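Local coordinates for protein unsaturated glucuronyl hydrolase (Streptococcus agalactiae, PDB 2ZZR) that hydrolyses unsaturated chondroitin, hyaluronan and heparin disaccharides, releasing a 4-deoxy-4,5-didehydro uronic acid, at residues A138-A143 and E187-E192; E284-Y289 and M335-R340. One frame throughout, in Å; residues are numbered along the deposited sequence.

Contact 1: A138-A143 and E187-E192; sequences ATIKAA and EQTGDE
Ile140 reaches from helix 133-147 with its terminal methyl and sets it between two residues at the end of helix 180-189. Its CD1 lies 4.2 Å from Gln188 CB and, just as far, 4.2 Å from Thr189 CG2. Both are loose van der Waals touches, and no hydrogen bond links the segments. The CA atoms of Ile140 and Gln188, 8.6 Å apart, mark the closest backbone approach, so one branched side chain spans most of the gap between the helices.

Gln188 contributes the root of its side chain alone. A bend at chi2 (-58°) carries its amide away from Ile140, and the side chain also touches Tyr127 of helix 115-130. Thr189 divides its two branches by character: with OG1 at a chi1 of 64°, the methyl faces Ile140 while the hydroxyl serves the chain around it. That hydroxyl donates to Ala185 O, one turn back in the helix, and accepts from the backbone of Asp191 in an ST turn, Asp191 N to Thr189 OG1 being 3.1 Å with an N-H...O angle of 162°. Two bonds thus fix the rotation that presents CG2. Gly190, with positive phi, breaks the helix, and Asp191 then acts as N-cap of the next one, its OD1 receiving Lys193 N.

The small interface lies at the surface, away from the active site and the substrate-binding residues. Tyr194 of helix 192-209 touches Ile140, Thr189 and Ala143 together, while Thr139 packs on Leu181 and Phe184 of helix 180-189 and Ala138 on Leu101 of helix 87-105.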
# COMPACT_ATOMS: atom_id res chain seq x y z
N ALA A 138 4.19 -1.24 -20.93
CA ALA A 138 3.89 -2.26 -19.93
C ALA A 138 2.75 -1.81 -19.01
O ALA A 138 1.87 -2.61 -18.67
CB ALA A 138 5.12 -2.60 -19.11
N THR A 139 2.77 -0.54 -18.63
CA THR A 139 1.73 0.03 -17.76
C THR A 139 0.34 -0.04 -18.40
O THR A 139 -0.62 -0.50 -17.77
CB THR A 139 2.06 1.49 -17.36
OG1 THR A 139 3.29 1.53 -16.61
CG2 THR A 139 0.95 2.07 -16.50
N ILE A 140 0.23 0.40 -19.66
CA ILE A 140 -1.06 0.39 -20.35
C ILE A 140 -1.57 -1.04 -20.53
O ILE A 140 -2.74 -1.32 -20.29
CB ILE A 140 -1.02 1.16 -21.70
CG1 ILE A 140 -0.60 2.62 -21.46
CG2 ILE A 140 -2.38 1.09 -22.41
CD1 ILE A 140 -1.48 3.39 -20.47
N LYS A 141 -0.67 -1.94 -20.94
CA LYS A 141 -1.04 -3.35 -21.09
C LYS A 141 -1.50 -3.95 -19.75
O LYS A 141 -2.48 -4.70 -19.72
CB LYS A 141 0.12 -4.15 -21.69
CG LYS A 141 0.33 -3.88 -23.18
CD LYS A 141 1.59 -4.55 -23.70
CE LYS A 141 1.71 -4.40 -25.21
NZ LYS A 141 2.87 -5.14 -25.75
N ALA A 142 -0.82 -3.59 -18.67
CA ALA A 142 -1.22 -4.00 -17.31
C ALA A 142 -2.60 -3.45 -16.92
O ALA A 142 -3.40 -4.16 -16.31
CB ALA A 142 -0.17 -3.57 -16.29
N ALA A 143 -2.87 -2.19 -17.27
CA ALA A 143 -4.17 -1.58 -17.02
C ALA A 143 -5.27 -2.36 -17.74
O ALA A 143 -6.30 -2.68 -17.14
CB ALA A 143 -4.17 -0.11 -17.44
N GLU A 187 -5.59 9.02 -17.76
CA GLU A 187 -4.86 10.27 -18.01
C GLU A 187 -4.02 10.19 -19.28
O GLU A 187 -3.91 11.18 -20.02
CB GLU A 187 -3.99 10.64 -16.81
CG GLU A 187 -4.82 11.07 -15.60
CD GLU A 187 -4.00 11.23 -14.33
OE1 GLU A 187 -2.80 10.86 -14.33
OE2 GLU A 187 -4.55 11.73 -13.33
N GLN A 188 -3.45 9.02 -19.54
CA GLN A 188 -2.56 8.83 -20.70
C GLN A 188 -3.30 8.65 -22.02
O GLN A 188 -2.83 9.10 -23.07
CB GLN A 188 -1.63 7.62 -20.47
CG GLN A 188 -0.66 7.81 -19.31
CD GLN A 188 0.25 9.02 -19.49
OE1 GLN A 188 0.85 9.21 -20.54
NE2 GLN A 188 0.35 9.84 -18.44
N THR A 189 -4.46 8.01 -21.97
CA THR A 189 -5.18 7.61 -23.19
C THR A 189 -6.41 8.46 -23.48
O THR A 189 -6.85 8.56 -24.63
CB THR A 189 -5.64 6.13 -23.12
OG1 THR A 189 -6.59 5.97 -22.06
CG2 THR A 189 -4.45 5.20 -22.90
N GLY A 190 -6.98 9.07 -22.44
CA GLY A 190 -8.25 9.79 -22.56
C GLY A 190 -9.46 8.88 -22.61
O GLY A 190 -10.58 9.34 -22.79
N ASP A 191 -9.23 7.57 -22.44
CA ASP A 191 -10.31 6.59 -22.49
C ASP A 191 -11.05 6.58 -21.15
O ASP A 191 -10.51 6.12 -20.14
CB ASP A 191 -9.79 5.20 -22.85
CG ASP A 191 -10.90 4.19 -23.13
OD1 ASP A 191 -12.07 4.41 -22.71
OD2 ASP A 191 -10.61 3.17 -23.78
N GLU A 192 -12.28 7.08 -21.18
CA GLU A 192 -13.12 7.21 -19.99
C GLU A 192 -13.42 5.89 -19.28
O GLU A 192 -13.70 5.89 -18.08
CB GLU A 192 -14.44 7.90 -20.36
CG GLU A 192 -14.30 9.36 -20.75
CD GLU A 192 -14.65 10.31 -19.62
OE1 GLU A 192 -14.27 10.04 -18.46
OE2 GLU A 192 -15.31 11.33 -19.89

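Contact 2: E284-Y289 and M335-R340; sequences EDKVSY and MHTMLR. With SO4 (sulfate ion), chain D; SO4 (sulfate ion), chain C.
Lys286 lays the start of its side chain against Thr337 and Met338 of helix 328-346, where a loop of the alpha-helical barrel, the six-hairpin glycosidase fold, meets one of its helices. The lysine and threonine side chains are inclined to each other, and Lys286 CG comes to 3.6 Å from Thr337 CG2; Thr337 is modelled in two conformers, so this touch is not certain for the other. The Thr337 hydroxyl bonds to Tyr333 O of its own helix and is also bonded to Ser20 OG.

Met338 approaches from beside the lysine root. Its CG, lying beside the backbone N (chi1 -63°), sits 4.0 Å from Lys286 CB and 3.5 Å from Lys286 O. That carbonyl oxygen is buried here against a methylene and has no polar partner in the model. The Met338 side chain also touches Val311 of helix 304-318. Val287 adds a looser touch through CG2 near Met338 O and also packs on Leu342 and Tyr346.

The loop is held in shape by an Asx turn: Asp285 OD1 accepts Val287 N, which comes in from above the carboxylate plane, and Arg302 forms a salt bridge to the same oxygen. Asp285 O bonds to Ser341 OG, a further tie to helix 328-346. The side chain of Val287 lies about 11 Å from that of Arg246, which probably binds substrate.

Bends at chi2 and chi4 (-57° and -65°) curl the lysine back over its own loop, where Lys286 NZ donates both to Glu284 O at 2.9 Å and to O2 of a sulfate ion, probably from the crystallisation liquor, also at 2.9 Å.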
# COMPACT_ATOMS: atom_id res chain seq x y z
N GLU A 284 1.83 2.09 22.63
CA GLU A 284 2.70 3.15 23.15
C GLU A 284 3.70 3.71 22.14
O GLU A 284 3.88 4.93 22.06
CB GLU A 284 3.42 2.68 24.43
CG GLU A 284 3.85 3.80 25.37
CD GLU A 284 5.10 4.54 24.91
OE1 GLU A 284 5.98 3.91 24.28
OE2 GLU A 284 5.21 5.76 25.19
N ASP A 285 4.36 2.84 21.37
CA ASP A 285 5.36 3.28 20.39
C ASP A 285 4.75 3.66 19.03
O ASP A 285 5.48 3.92 18.08
CB ASP A 285 6.51 2.27 20.25
CG ASP A 285 6.13 1.00 19.49
OD1 ASP A 285 4.97 0.87 19.04
OD2 ASP A 285 7.01 0.13 19.33
N LYS A 286 3.42 3.69 18.96
CA LYS A 286 2.66 4.11 17.77
C LYS A 286 2.87 3.23 16.53
O LYS A 286 2.66 3.68 15.40
CB LYS A 286 2.91 5.60 17.44
CG LYS A 286 2.90 6.55 18.65
CD LYS A 286 1.60 6.50 19.44
CE LYS A 286 1.54 7.61 20.50
NZ LYS A 286 2.58 7.46 21.57
N VAL A 287 3.29 1.98 16.74
CA VAL A 287 3.45 1.03 15.65
C VAL A 287 2.45 -0.10 15.81
O VAL A 287 2.50 -0.86 16.78
CB VAL A 287 4.91 0.50 15.53
CG1 VAL A 287 5.01 -0.62 14.51
CG2 VAL A 287 5.86 1.64 15.16
N SER A 288 1.54 -0.21 14.85
CA SER A 288 0.43 -1.15 14.89
C SER A 288 0.87 -2.58 15.18
O SER A 288 1.82 -3.08 14.56
CB SER A 288 -0.32 -1.13 13.57
OG SER A 288 0.55 -1.47 12.50
N TYR A 289 0.18 -3.23 16.11
CA TYR A 289 0.23 -4.68 16.22
C TYR A 289 -0.43 -5.24 14.96
O TYR A 289 -1.15 -4.52 14.27
CB TYR A 289 -0.48 -5.16 17.50
CG TYR A 289 0.39 -5.06 18.73
CD1 TYR A 289 1.03 -6.19 19.25
CD2 TYR A 289 0.60 -3.84 19.38
CE1 TYR A 289 1.84 -6.11 20.38
CE2 TYR A 289 1.42 -3.75 20.50
CZ TYR A 289 2.03 -4.89 21.00
OH TYR A 289 2.84 -4.81 22.12
N MET A 335 1.91 11.24 11.98
CA MET A 335 2.76 10.56 10.99
C MET A 335 4.25 10.68 11.30
O MET A 335 5.01 9.75 11.06
CB MET A 335 2.42 11.00 9.56
CG MET A 335 2.79 12.43 9.22
SD MET A 335 2.55 12.73 7.46
CE MET A 335 3.21 14.41 7.40
N HIS A 336 4.67 11.82 11.86
CA HIS A 336 6.04 12.00 12.33
C HIS A 336 6.41 11.02 13.45
O HIS A 336 7.50 10.43 13.42
CB HIS A 336 6.28 13.43 12.79
CG HIS A 336 6.70 14.36 11.68
ND1 HIS A 336 5.80 14.91 10.79
CD2 HIS A 336 7.92 14.83 11.34
CE1 HIS A 336 6.45 15.69 9.95
NE2 HIS A 336 7.74 15.66 10.26
N THR A 337 5.51 10.86 14.43
CA THR A 337 5.75 9.96 15.56
C THR A 337 5.85 8.51 15.09
O THR A 337 6.75 7.77 15.52
CB THR A 337 4.63 10.06 16.62
OG1 THR A 337 4.33 11.44 16.88
CG2 THR A 337 5.05 9.40 17.92
N MET A 338 4.94 8.11 14.21
CA MET A 338 4.89 6.76 13.66
C MET A 338 6.14 6.46 12.85
O MET A 338 6.78 5.42 13.03
CB MET A 338 3.63 6.59 12.81
CG MET A 338 2.32 6.72 13.62
SD MET A 338 0.89 7.13 12.58
CE MET A 338 0.54 5.51 11.91
N LEU A 339 6.51 7.38 11.96
CA LEU A 339 7.71 7.20 11.15
C LEU A 339 8.98 7.20 12.01
O LEU A 339 9.90 6.42 11.76
CB LEU A 339 7.79 8.25 10.03
CG LEU A 339 8.89 8.08 8.97
CD1 LEU A 339 8.92 6.68 8.32
CD2 LEU A 339 8.75 9.16 7.90
N ARG A 340 9.02 8.08 13.02
CA ARG A 340 10.15 8.10 13.95
C ARG A 340 10.34 6.73 14.60
O ARG A 340 11.46 6.22 14.64
CB ARG A 340 9.97 9.17 15.04
CG ARG A 340 11.13 9.18 16.04
CD ARG A 340 10.98 10.24 17.12
NE ARG A 340 11.10 11.60 16.60
CZ ARG A 340 12.24 12.18 16.21
NH1 ARG A 340 13.38 11.51 16.25
NH2 ARG A 340 12.23 13.43 15.76
S SO4 D . 0.39 6.55 24.57
O1 SO4 D . -0.69 7.48 24.91
O2 SO4 D . 0.39 6.28 23.13
O3 SO4 D . 1.68 7.13 24.94
O4 SO4 D . 0.18 5.29 25.28
S SO4 C . 4.54 -7.01 24.10
O1 SO4 C . 4.39 -5.78 24.87
O2 SO4 C . 3.39 -7.19 23.22
O3 SO4 C . 5.76 -6.96 23.30
O4 SO4 C . 4.61 -8.14 25.02

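In the fold
From the N terminus, helix 133-147 enters contact 1 first. The 43 residues that follow, carrying the hairpin 150-151/156-157, strand 170-172 and the probable proton donor Asp174, return through helix 180-189 to close the first loop. The chain then runs through helices 192-209, 245-262 and 265-280 before residues 284-289 open contact 2. This second loop includes helix 304-318 and closes on helix 328-346. The two contacts follow one another in series, neither nested nor crossed. They lie on opposite sides of the chain's centre, with centres 36 Å apart and nearest atoms about 22 Å apart: contact 1 joins helices at the surface, contact 2 joins a loop to a helix in a buried contact.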